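Local coordinates for maltose/maltodextrin-binding protein (Thermus thermophilus, PDB 2GH9), which binds maltotriose, probably capturing the trisaccharide in the periplasm for uptake into the cell, at residues K2-H8 against K31-V37; N300-I306 against L316-V322. One frame throughout, in Å; residues are numbered along the deposited sequence.

How the contacts relate
Contact 1 (2-8 with 31-37) comes first along the chain and is complete before contact 2 (300-306 with 316-322) begins; their centres lie about 25 Å apart. Strands 3-7 and 32-36 belong to the mixed sheet that also holds strands 104-113 and 306-307, the latter just entered at the end of segment 300-306. The two contacts converge on one glucose of the bound sugar. His8, at the end of its strand, and Arg305, in the loop after helix 293-302, both bond to its O2 and pack on each other, His8 CE1 to Arg305 NH2 3.9 Å. Parts distant in sequence thus each supply a residue to the same glucose site.

Contact 1 of 2, residues K2-H8 against K31-V37; sequences KITVWTH and KVEVVEV. With GLC (alpha-D-glucopyranose), chain B.
Trp6 turns its CG anti to its carbonyl carbon (chi1 -76°), and Val37 CG2 is likewise anti to its own carbonyl carbon, a pair of torsions that brings the methyl over one face of the indole. This CH-pi contact puts Val37 CG2 3.9 Å from the centroid of the five-membered ring, while Val35 CB meets the ring edge at CD1. On the opposite face of the sheet Val5 CG2 reaches across to Val32 CG1 at 3.7 Å, and Thr7 CG2 packs on Val34 CG1; helix 11-26 covers this side, with Leu17 against Thr7 and Ala21 against Val32. Six backbone hydrogen bonds join the parallel strands, from Ile3 N to Lys31 O through to Val37 N to Thr7 O, the shortest being Val35 N to Val5 O at 2.7 Å. At the outer end Lys2 NZ and Glu33 OE1 form a long salt bridge of 3.7 Å, and a water bound to Lys2 NZ makes a weak bond to the same carboxylate oxygen. Beyond the last bridge, His8 CG sits between backbone N and carbonyl carbon (chi1 53°), and ND1 meets the glucose O2 in the ring plane at 2.8 Å. Phe39 stacks edge-to-face with the imidazole. Cutting His8 back to an alanine removes ND1, and would probably leave the glucose O2 more loosely held, with Arg305 still bonded to it, and open a gap beside Phe39. Strand 3-7, helix 11-26 and strand 32-36 form a right-handed beta-alpha-beta unit, the opening crossover of a periplasmic-binding-protein lobe, with a sugar ligand at the carboxyl end of its first strand.

Contact 2 of 2, residues N300-I306 against L316-V322; sequences NQAGGRI and LEKDPVV. With GLC (alpha-D-glucopyranose), chain B.
The loop that carries Arg305 into the glycan pocket is backed by the capped start of helix 320-326, and Asn300, near the end of helix 293-302, fits between the two. Its CG is anti to the backbone N (chi1 173°), which sends the amide toward Leu316 and Asp319. From there Asn300 ND2 donates to Arg305 O at 3.0 Å; the bond is straight at hydrogen (167°) and lies in the amide plane, but the nitrogen stands above the plane of the carbonyl. This bond fixes the rotation of the amide and ties the helix to the loop. Leu316 CD1 comes against the amide from the other segment, 3.5 Å from Asn300 OD1, and Val322 CG2 lies near Asn300 ND2. A water within reach of both Asn300 OD1 and Asp319 OD2 may link amide and carboxylate, whose planes are 79° apart, though it has more acceptors about it than protons to give. Asp319 is the N-cap of helix 320-326: its OD2 accepts from Val322 N at 3.3 Å through the anti lone pair, and more weakly from Val321 N. Deeper in, Ile306 CD1 touches both Val321 CG1 and Val322 CG2, each at 4.0 Å, while Val321 CG1 also presses on Gly304 O at 3.3 Å. Phe247 and Ile249 of strand 247-250 also touch Val321. On the far side of the loop Arg305 extends to the sugar, its NH2 bonded to the glucose O2 at 2.9 Å and its NH1 to O3. Glu13 and Glu113 form salt bridges with the same guanidinium and probably help to fix it. A capped helix start thus packs against a helix-to-loop junction tied by a buried asparagine, and the loop's arginine grips two adjacent hydroxyls with one guanidinium, as is common in sugar-binding proteins.

Contact 1 of 2, residues K2-H8 against K31-V37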
ATOM      1  N   LYS A   2      -9.763 -29.227  -4.326  1.00 36.53           N
ATOM      2  CA  LYS A   2      -9.507 -28.157  -3.326  1.00 36.31           C
ATOM      3  C   LYS A   2      -8.406 -27.212  -3.799  1.00 35.90           C
ATOM      4  O   LYS A   2      -7.305 -27.652  -4.133  1.00 36.43           O
ATOM      5  CB  LYS A   2      -9.109 -28.753  -1.970  1.00 36.77           C
ATOM      6  CG  LYS A   2      -8.779 -27.689  -0.883  1.00 37.56           C
ATOM      7  CD  LYS A   2      -8.378 -28.316   0.464  1.00 38.59           C
ATOM      8  CE  LYS A   2      -9.441 -28.140   1.562  1.00 40.79           C
ATOM      9  NZ  LYS A   2      -8.926 -28.596   2.910  1.00 41.54           N
ATOM     10  N   ILE A   3      -8.691 -25.918  -3.814  1.00 34.61           N
ATOM     11  CA  ILE A   3      -7.634 -24.927  -4.057  1.00 33.73           C
ATOM     12  C   ILE A   3      -7.361 -24.147  -2.780  1.00 32.60           C
ATOM     13  O   ILE A   3      -8.234 -24.042  -1.933  1.00 32.91           O
ATOM     14  CB  ILE A   3      -7.974 -23.964  -5.201  1.00 33.83           C
ATOM     15  CG1 ILE A   3      -9.365 -23.340  -5.002  1.00 33.80           C
ATOM     16  CG2 ILE A   3      -7.856 -24.690  -6.553  1.00 35.17           C
ATOM     17  CD1 ILE A   3      -9.599 -22.142  -5.836  1.00 33.44           C
ATOM     18  N   THR A   4      -6.144 -23.616  -2.646  1.00 31.17           N
ATOM     19  CA  THR A   4      -5.782 -22.825  -1.473  1.00 30.18           C
ATOM     20  C   THR A   4      -5.457 -21.388  -1.868  1.00 28.65           C
ATOM     21  O   THR A   4      -4.901 -21.127  -2.940  1.00 27.66           O
ATOM     22  CB  THR A   4      -4.633 -23.455  -0.671  1.00 30.35           C
ATOM     23  OG1 THR A   4      -3.419 -23.377  -1.418  1.00 32.56           O
ATOM     24  CG2 THR A   4      -4.945 -24.934  -0.354  1.00 31.11           C
ATOM     25  N   VAL A   5      -5.865 -20.471  -0.991  1.00 27.19           N
ATOM     26  CA  VAL A   5      -5.659 -19.030  -1.153  1.00 25.99           C
ATOM     27  C   VAL A   5      -4.828 -18.533   0.017  1.00 24.90           C
ATOM     28  O   VAL A   5      -5.207 -18.732   1.148  1.00 23.94           O
ATOM     29  CB  VAL A   5      -7.002 -18.261  -1.149  1.00 26.03           C
ATOM     30  CG1 VAL A   5      -6.795 -16.726  -1.342  1.00 25.75           C
ATOM     31  CG2 VAL A   5      -7.910 -18.810  -2.213  1.00 23.92           C
ATOM     32  N   TRP A   6      -3.687 -17.911  -0.271  1.00 24.22           N
ATOM     33  CA  TRP A   6      -2.967 -17.122   0.736  1.00 23.78           C
ATOM     34  C   TRP A   6      -3.491 -15.704   0.740  1.00 22.93           C
ATOM     35  O   TRP A   6      -3.653 -15.107  -0.335  1.00 23.43           O
ATOM     36  CB  TRP A   6      -1.476 -17.105   0.442  1.00 24.41           C
ATOM     37  CG  TRP A   6      -0.795 -18.371   0.794  1.00 24.88           C
ATOM     38  CD1 TRP A   6      -1.322 -19.429   1.479  1.00 25.54           C
ATOM     39  CD2 TRP A   6       0.558 -18.708   0.504  1.00 26.13           C
ATOM     40  NE1 TRP A   6      -0.387 -20.420   1.603  1.00 26.55           N
ATOM     41  CE2 TRP A   6       0.785 -19.997   1.030  1.00 25.62           C
ATOM     42  CE3 TRP A   6       1.600 -18.052  -0.170  1.00 24.66           C
ATOM     43  CZ2 TRP A   6       2.019 -20.643   0.919  1.00 26.10           C
ATOM     44  CZ3 TRP A   6       2.821 -18.691  -0.280  1.00 25.37           C
ATOM     45  CH2 TRP A   6       3.022 -19.983   0.264  1.00 24.43           C
ATOM     46  N   THR A   7      -3.770 -15.174   1.933  1.00 21.77           N
ATOM     47  CA  THR A   7      -4.216 -13.780   2.063  1.00 20.71           C
ATOM     48  C   THR A   7      -3.615 -13.076   3.279  1.00 19.61           C
ATOM     49  O   THR A   7      -3.382 -13.702   4.307  1.00 20.34           O
ATOM     50  CB  THR A   7      -5.772 -13.693   2.160  1.00 20.66           C
ATOM     51  OG1 THR A   7      -6.173 -12.330   2.101  1.00 19.73           O
ATOM     52  CG2 THR A   7      -6.290 -14.328   3.441  1.00 19.26           C
ATOM     53  N   HIS A   8      -3.405 -11.771   3.147  1.00 19.08           N
ATOM     54  CA  HIS A   8      -2.971 -10.901   4.255  1.00 19.45           C
ATOM     55  C   HIS A   8      -4.139 -10.121   4.861  1.00 19.63           C
ATOM     56  O   HIS A   8      -3.960  -9.253   5.737  1.00 18.85           O
ATOM     57  CB  HIS A   8      -1.870  -9.929   3.819  1.00 18.68           C
ATOM     58  CG  HIS A   8      -2.193  -9.112   2.599  1.00 19.21           C
ATOM     59  ND1 HIS A   8      -2.780  -7.865   2.667  1.00 18.48           N
ATOM     60  CD2 HIS A   8      -1.936  -9.332   1.284  1.00 20.07           C
ATOM     61  CE1 HIS A   8      -2.911  -7.374   1.446  1.00 20.22           C
ATOM     62  NE2 HIS A   8      -2.382  -8.233   0.590  1.00 20.32           N
ATOM     63  N   LYS A  31     -13.711 -27.033  -3.143  1.00 38.53           N
ATOM     64  CA  LYS A  31     -13.399 -26.500  -1.815  1.00 38.01           C
ATOM     65  C   LYS A  31     -12.298 -25.441  -1.912  1.00 36.68           C
ATOM     66  O   LYS A  31     -11.302 -25.635  -2.607  1.00 36.12           O
ATOM     67  CB  LYS A  31     -12.987 -27.637  -0.858  1.00 38.38           C
ATOM     68  CG  LYS A  31     -14.205 -28.406  -0.283  1.00 40.00           C
ATOM     69  CD  LYS A  31     -13.837 -29.732   0.417  1.00 40.08           C
ATOM     70  CE  LYS A  31     -13.414 -29.545   1.887  1.00 42.19           C
ATOM     71  NZ  LYS A  31     -12.975 -30.847   2.516  1.00 42.66           N
ATOM     72  N   VAL A  32     -12.499 -24.311  -1.237  1.00 35.37           N
ATOM     73  CA  VAL A  32     -11.492 -23.246  -1.180  1.00 34.20           C
ATOM     74  C   VAL A  32     -11.020 -23.058   0.262  1.00 33.14           C
ATOM     75  O   VAL A  32     -11.838 -22.748   1.150  1.00 33.48           O
ATOM     76  CB  VAL A  32     -12.035 -21.913  -1.707  1.00 33.91           C
ATOM     77  CG1 VAL A  32     -10.933 -20.822  -1.651  1.00 33.93           C
ATOM     78  CG2 VAL A  32     -12.557 -22.073  -3.123  1.00 33.56           C
ATOM     79  N   GLU A  33      -9.725 -23.263   0.496  1.00 31.48           N
ATOM     80  CA  GLU A  33      -9.144 -23.024   1.812  1.00 31.07           C
ATOM     81  C   GLU A  33      -8.455 -21.641   1.852  1.00 29.13           C
ATOM     82  O   GLU A  33      -7.523 -21.378   1.112  1.00 27.11           O
ATOM     83  CB  GLU A  33      -8.174 -24.144   2.248  1.00 31.01           C
ATOM     84  CG  GLU A  33      -8.018 -24.212   3.811  1.00 32.63           C
ATOM     85  CD  GLU A  33      -6.797 -24.979   4.309  1.00 34.63           C
ATOM     86  OE1 GLU A  33      -6.439 -26.029   3.709  1.00 41.88           O
ATOM     87  OE2 GLU A  33      -6.182 -24.542   5.316  1.00 36.92           O
ATOM     88  N   VAL A  34      -8.961 -20.763   2.716  1.00 27.90           N
ATOM     89  CA  VAL A  34      -8.366 -19.442   2.911  1.00 27.57           C
ATOM     90  C   VAL A  34      -7.311 -19.549   4.028  1.00 26.61           C
ATOM     91  O   VAL A  34      -7.617 -19.932   5.150  1.00 26.86           O
ATOM     92  CB  VAL A  34      -9.464 -18.405   3.199  1.00 27.56           C
ATOM     93  CG1 VAL A  34      -8.861 -16.992   3.426  1.00 26.44           C
ATOM     94  CG2 VAL A  34     -10.482 -18.398   2.039  1.00 28.67           C
ATOM     95  N   VAL A  35      -6.062 -19.257   3.690  1.00 25.98           N
ATOM     96  CA  VAL A  35      -4.937 -19.359   4.615  1.00 25.46           C
ATOM     97  C   VAL A  35      -4.383 -17.948   4.838  1.00 24.80           C
ATOM     98  O   VAL A  35      -4.002 -17.257   3.885  1.00 24.26           O
ATOM     99  CB  VAL A  35      -3.859 -20.362   4.093  1.00 25.43           C
ATOM    100  CG1 VAL A  35      -2.617 -20.391   4.975  1.00 25.70           C
ATOM    101  CG2 VAL A  35      -4.442 -21.786   3.988  1.00 25.89           C
ATOM    102  N   GLU A  36      -4.387 -17.522   6.099  1.00 24.17           N
ATOM    103  CA  GLU A  36      -3.794 -16.251   6.506  1.00 24.03           C
ATOM    104  C   GLU A  36      -2.273 -16.346   6.577  1.00 23.47           C
ATOM    105  O   GLU A  36      -1.709 -17.357   7.016  1.00 23.96           O
ATOM    106  CB  GLU A  36      -4.356 -15.788   7.843  1.00 24.09           C
ATOM    107  CG  GLU A  36      -5.824 -15.409   7.777  1.00 23.86           C
ATOM    108  CD  GLU A  36      -6.514 -15.498   9.138  1.00 24.85           C
ATOM    109  OE1 GLU A  36      -6.504 -14.497   9.890  1.00 24.35           O
ATOM    110  OE2 GLU A  36      -7.087 -16.570   9.438  1.00 30.53           O
ATOM    111  N   VAL A  37      -1.634 -15.286   6.097  1.00 23.03           N
ATOM    112  CA  VAL A  37      -0.178 -15.154   6.016  1.00 22.55           C
ATOM    113  C   VAL A  37       0.086 -13.677   6.271  1.00 22.56           C
ATOM    114  O   VAL A  37      -0.591 -12.827   5.665  1.00 23.43           O
ATOM    115  CB  VAL A  37       0.394 -15.460   4.626  1.00 22.28           C
ATOM    116  CG1 VAL A  37       1.965 -15.500   4.683  1.00 21.33           C
ATOM    117  CG2 VAL A  37      -0.228 -16.730   3.986  1.00 20.75           C
TER
HETATM  118  C1  GLC B   1      -2.103  -5.581   6.117  1.00 20.95           C
HETATM  119  C2  GLC B   1      -2.878  -4.973   4.949  1.00 18.57           C
HETATM  120  C3  GLC B   1      -1.907  -4.478   3.895  1.00 16.80           C
HETATM  121  C4  GLC B   1      -0.939  -3.465   4.526  1.00 16.49           C
HETATM  122  C5  GLC B   1      -0.176  -4.087   5.707  1.00 18.76           C
HETATM  123  C6  GLC B   1       0.661  -3.031   6.455  1.00 19.24           C
HETATM  124  O1  GLC B   1      -1.495  -6.790   5.669  1.00 25.38           O
HETATM  125  O2  GLC B   1      -3.816  -5.926   4.403  1.00 17.50           O
HETATM  126  O3  GLC B   1      -2.589  -3.898   2.771  1.00 17.32           O
HETATM  127  O4  GLC B   1       0.060  -3.137   3.576  1.00 17.46           O
HETATM  128  O5  GLC B   1      -1.109  -4.675   6.612  1.00 19.78           O
HETATM  129  O6  GLC B   1       1.331  -3.594   7.599  1.00 20.67           O
HETATM  130  O   HOH W   1      -6.215 -29.359   2.754  1.00 43.39           O

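Contact 2 of 2, residues N300-I306 against L316-V322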
ATOM      1  N   ASN A 300     -15.233  -3.003  -0.898  1.00 23.06           N
ATOM      2  CA  ASN A 300     -15.072  -1.615  -0.457  1.00 23.06           C
ATOM      3  C   ASN A 300     -15.968  -1.320   0.725  1.00 23.70           C
ATOM      4  O   ASN A 300     -15.568  -0.657   1.683  1.00 23.18           O
ATOM      5  CB  ASN A 300     -15.366  -0.636  -1.595  1.00 23.42           C
ATOM      6  CG  ASN A 300     -15.373   0.838  -1.133  1.00 22.97           C
ATOM      7  OD1 ASN A 300     -16.407   1.364  -0.791  1.00 22.71           O
ATOM      8  ND2 ASN A 300     -14.201   1.464  -1.074  1.00 20.90           N
ATOM      9  N   GLN A 301     -17.190  -1.836   0.665  1.00 23.74           N
ATOM     10  CA  GLN A 301     -18.169  -1.561   1.707  1.00 24.46           C
ATOM     11  C   GLN A 301     -17.783  -2.232   3.005  1.00 25.05           C
ATOM     12  O   GLN A 301     -17.898  -1.617   4.060  1.00 25.81           O
ATOM     13  CB  GLN A 301     -19.574  -1.936   1.232  1.00 25.11           C
ATOM     14  CG  GLN A 301     -20.030  -1.053   0.061  1.00 24.90           C
ATOM     15  CD  GLN A 301     -20.014   0.431   0.405  1.00 28.55           C
ATOM     16  OE1 GLN A 301     -19.128   1.189  -0.042  1.00 30.77           O
ATOM     17  NE2 GLN A 301     -20.992   0.863   1.206  1.00 25.67           N
ATOM     18  N   ALA A 302     -17.231  -3.444   2.914  1.00 25.25           N
ATOM     19  CA  ALA A 302     -16.738  -4.181   4.085  1.00 24.78           C
ATOM     20  C   ALA A 302     -15.520  -3.517   4.721  1.00 25.07           C
ATOM     21  O   ALA A 302     -15.374  -3.488   5.968  1.00 24.73           O
ATOM     22  CB  ALA A 302     -16.372  -5.583   3.678  1.00 25.64           C
ATOM     23  N   GLY A 303     -14.648  -2.994   3.860  1.00 24.37           N
ATOM     24  CA  GLY A 303     -13.387  -2.393   4.281  1.00 24.00           C
ATOM     25  C   GLY A 303     -13.252  -0.959   3.817  1.00 23.70           C
ATOM     26  O   GLY A 303     -13.764  -0.029   4.468  1.00 23.98           O
ATOM     27  N   GLY A 304     -12.546  -0.772   2.710  1.00 22.81           N
ATOM     28  CA  GLY A 304     -12.415   0.543   2.109  1.00 22.44           C
ATOM     29  C   GLY A 304     -11.499   0.752   0.921  1.00 21.88           C
ATOM     30  O   GLY A 304     -11.385   1.881   0.426  1.00 22.05           O
ATOM     31  N   ARG A 305     -10.837  -0.294   0.448  1.00 21.64           N
ATOM     32  CA  ARG A 305      -9.949  -0.155  -0.714  1.00 21.80           C
ATOM     33  C   ARG A 305     -10.793   0.124  -1.963  1.00 22.28           C
ATOM     34  O   ARG A 305     -11.938  -0.308  -2.057  1.00 23.11           O
ATOM     35  CB  ARG A 305      -9.085  -1.409  -0.923  1.00 21.11           C
ATOM     36  CG  ARG A 305      -8.297  -1.813   0.312  1.00 20.66           C
ATOM     37  CD  ARG A 305      -7.388  -2.919   0.002  1.00 19.57           C
ATOM     38  NE  ARG A 305      -7.125  -3.776   1.155  1.00 18.62           N
ATOM     39  CZ  ARG A 305      -5.931  -4.229   1.497  1.00 16.86           C
ATOM     40  NH1 ARG A 305      -4.838  -3.905   0.801  1.00 19.91           N
ATOM     41  NH2 ARG A 305      -5.815  -5.021   2.541  1.00 18.02           N
ATOM     42  N   ILE A 306     -10.237   0.883  -2.884  1.00 22.18           N
ATOM     43  CA  ILE A 306     -11.042   1.488  -3.956  1.00 22.96           C
ATOM     44  C   ILE A 306     -11.045   0.573  -5.178  1.00 23.13           C
ATOM     45  O   ILE A 306      -9.983   0.189  -5.643  1.00 23.47           O
ATOM     46  CB  ILE A 306     -10.500   2.887  -4.325  1.00 23.29           C
ATOM     47  CG1 ILE A 306     -10.330   3.757  -3.057  1.00 22.86           C
ATOM     48  CG2 ILE A 306     -11.404   3.604  -5.387  1.00 21.70           C
ATOM     49  CD1 ILE A 306     -11.543   3.728  -2.096  1.00 22.33           C
ATOM     50  N   LEU A 316     -19.846   4.057  -6.765  1.00 38.23           N
ATOM     51  CA  LEU A 316     -19.575   4.534  -5.413  1.00 38.60           C
ATOM     52  C   LEU A 316     -19.089   5.990  -5.362  1.00 38.71           C
ATOM     53  O   LEU A 316     -18.474   6.411  -4.386  1.00 38.69           O
ATOM     54  CB  LEU A 316     -18.532   3.621  -4.750  1.00 38.36           C
ATOM     55  CG  LEU A 316     -18.907   2.161  -4.521  1.00 37.08           C
ATOM     56  CD1 LEU A 316     -17.700   1.385  -4.032  1.00 36.66           C
ATOM     57  CD2 LEU A 316     -20.073   2.059  -3.518  1.00 37.17           C
ATOM     58  N   GLU A 317     -19.369   6.760  -6.403  1.00 39.52           N
ATOM     59  CA  GLU A 317     -18.844   8.118  -6.516  1.00 39.64           C
ATOM     60  C   GLU A 317     -19.117   8.953  -5.264  1.00 39.53           C
ATOM     61  O   GLU A 317     -18.280   9.777  -4.873  1.00 39.83           O
ATOM     62  CB  GLU A 317     -19.421   8.818  -7.751  1.00 40.05           C
ATOM     63  CG  GLU A 317     -18.757  10.161  -8.047  1.00 40.99           C
ATOM     64  CD  GLU A 317     -19.323  10.873  -9.253  1.00 42.62           C
ATOM     65  OE1 GLU A 317     -20.292  10.363  -9.858  1.00 47.06           O
ATOM     66  OE2 GLU A 317     -18.799  11.965  -9.586  1.00 48.24           O
ATOM     67  N   LYS A 318     -20.273   8.721  -4.643  1.00 38.74           N
ATOM     68  CA  LYS A 318     -20.723   9.473  -3.473  1.00 38.17           C
ATOM     69  C   LYS A 318     -20.408   8.805  -2.139  1.00 37.15           C
ATOM     70  O   LYS A 318     -20.647   9.405  -1.095  1.00 37.10           O
ATOM     71  CB  LYS A 318     -22.237   9.741  -3.552  1.00 38.92           C
ATOM     72  CG  LYS A 318     -22.639  10.674  -4.657  1.00 40.26           C
ATOM     73  CD  LYS A 318     -24.113  11.053  -4.529  1.00 40.62           C
ATOM     74  CE  LYS A 318     -24.517  12.085  -5.573  1.00 41.81           C
ATOM     75  NZ  LYS A 318     -25.802  12.787  -5.209  1.00 43.56           N
ATOM     76  N   ASP A 319     -19.897   7.571  -2.159  1.00 35.08           N
ATOM     77  CA  ASP A 319     -19.413   6.949  -0.933  1.00 33.89           C
ATOM     78  C   ASP A 319     -18.295   7.831  -0.352  1.00 32.33           C
ATOM     79  O   ASP A 319     -17.446   8.329  -1.087  1.00 31.23           O
ATOM     80  CB  ASP A 319     -18.934   5.507  -1.161  1.00 32.95           C
ATOM     81  CG  ASP A 319     -18.418   4.862   0.114  1.00 33.65           C
ATOM     82  OD1 ASP A 319     -19.197   4.212   0.839  1.00 30.69           O
ATOM     83  OD2 ASP A 319     -17.225   5.045   0.425  1.00 29.99           O
ATOM     84  N   PRO A 320     -18.338   8.067   0.959  1.00 31.55           N
ATOM     85  CA  PRO A 320     -17.380   8.939   1.639  1.00 31.35           C
ATOM     86  C   PRO A 320     -15.902   8.522   1.507  1.00 30.34           C
ATOM     87  O   PRO A 320     -15.028   9.384   1.368  1.00 31.07           O
ATOM     88  CB  PRO A 320     -17.819   8.840   3.094  1.00 31.09           C
ATOM     89  CG  PRO A 320     -19.219   8.468   3.040  1.00 32.51           C
ATOM     90  CD  PRO A 320     -19.345   7.552   1.898  1.00 31.74           C
ATOM     91  N   VAL A 321     -15.652   7.216   1.579  1.00 29.21           N
ATOM     92  CA  VAL A 321     -14.307   6.650   1.436  1.00 28.28           C
ATOM     93  C   VAL A 321     -13.820   6.835   0.007  1.00 27.81           C
ATOM     94  O   VAL A 321     -12.679   7.238  -0.215  1.00 27.22           O
ATOM     95  CB  VAL A 321     -14.262   5.141   1.844  1.00 27.43           C
ATOM     96  CG1 VAL A 321     -12.876   4.530   1.579  1.00 25.99           C
ATOM     97  CG2 VAL A 321     -14.624   4.960   3.287  1.00 26.24           C
ATOM     98  N   VAL A 322     -14.688   6.569  -0.970  1.00 27.55           N
ATOM     99  CA  VAL A 322     -14.300   6.709  -2.371  1.00 27.39           C
ATOM    100  C   VAL A 322     -14.070   8.187  -2.714  1.00 26.92           C
ATOM    101  O   VAL A 322     -13.052   8.518  -3.300  1.00 26.86           O
ATOM    102  CB  VAL A 322     -15.323   6.031  -3.330  1.00 27.06           C
ATOM    103  CG1 VAL A 322     -14.967   6.282  -4.805  1.00 26.38           C
ATOM    104  CG2 VAL A 322     -15.375   4.555  -3.047  1.00 26.29           C
TER
HETATM  105  C1  GLC B   1      -2.103  -5.581   6.117  1.00 20.95           C
HETATM  106  C2  GLC B   1      -2.878  -4.973   4.949  1.00 18.57           C
HETATM  107  C3  GLC B   1      -1.907  -4.478   3.895  1.00 16.80           C
HETATM  108  C4  GLC B   1      -0.939  -3.465   4.526  1.00 16.49           C
HETATM  109  C5  GLC B   1      -0.176  -4.087   5.707  1.00 18.76           C
HETATM  110  C6  GLC B   1       0.661  -3.031   6.455  1.00 19.24           C
HETATM  111  O1  GLC B   1      -1.495  -6.790   5.669  1.00 25.38           O
HETATM  112  O2  GLC B   1      -3.816  -5.926   4.403  1.00 17.50           O
HETATM  113  O3  GLC B   1      -2.589  -3.898   2.771  1.00 17.32           O
HETATM  114  O4  GLC B   1       0.060  -3.137   3.576  1.00 17.46           O
HETATM  115  O5  GLC B   1      -1.109  -4.675   6.612  1.00 19.78           O
HETATM  116  O6  GLC B   1       1.331  -3.594   7.599  1.00 20.67           O
HETATM  117  O   HOH W   2     -16.209   2.453   1.753  1.00 32.26           O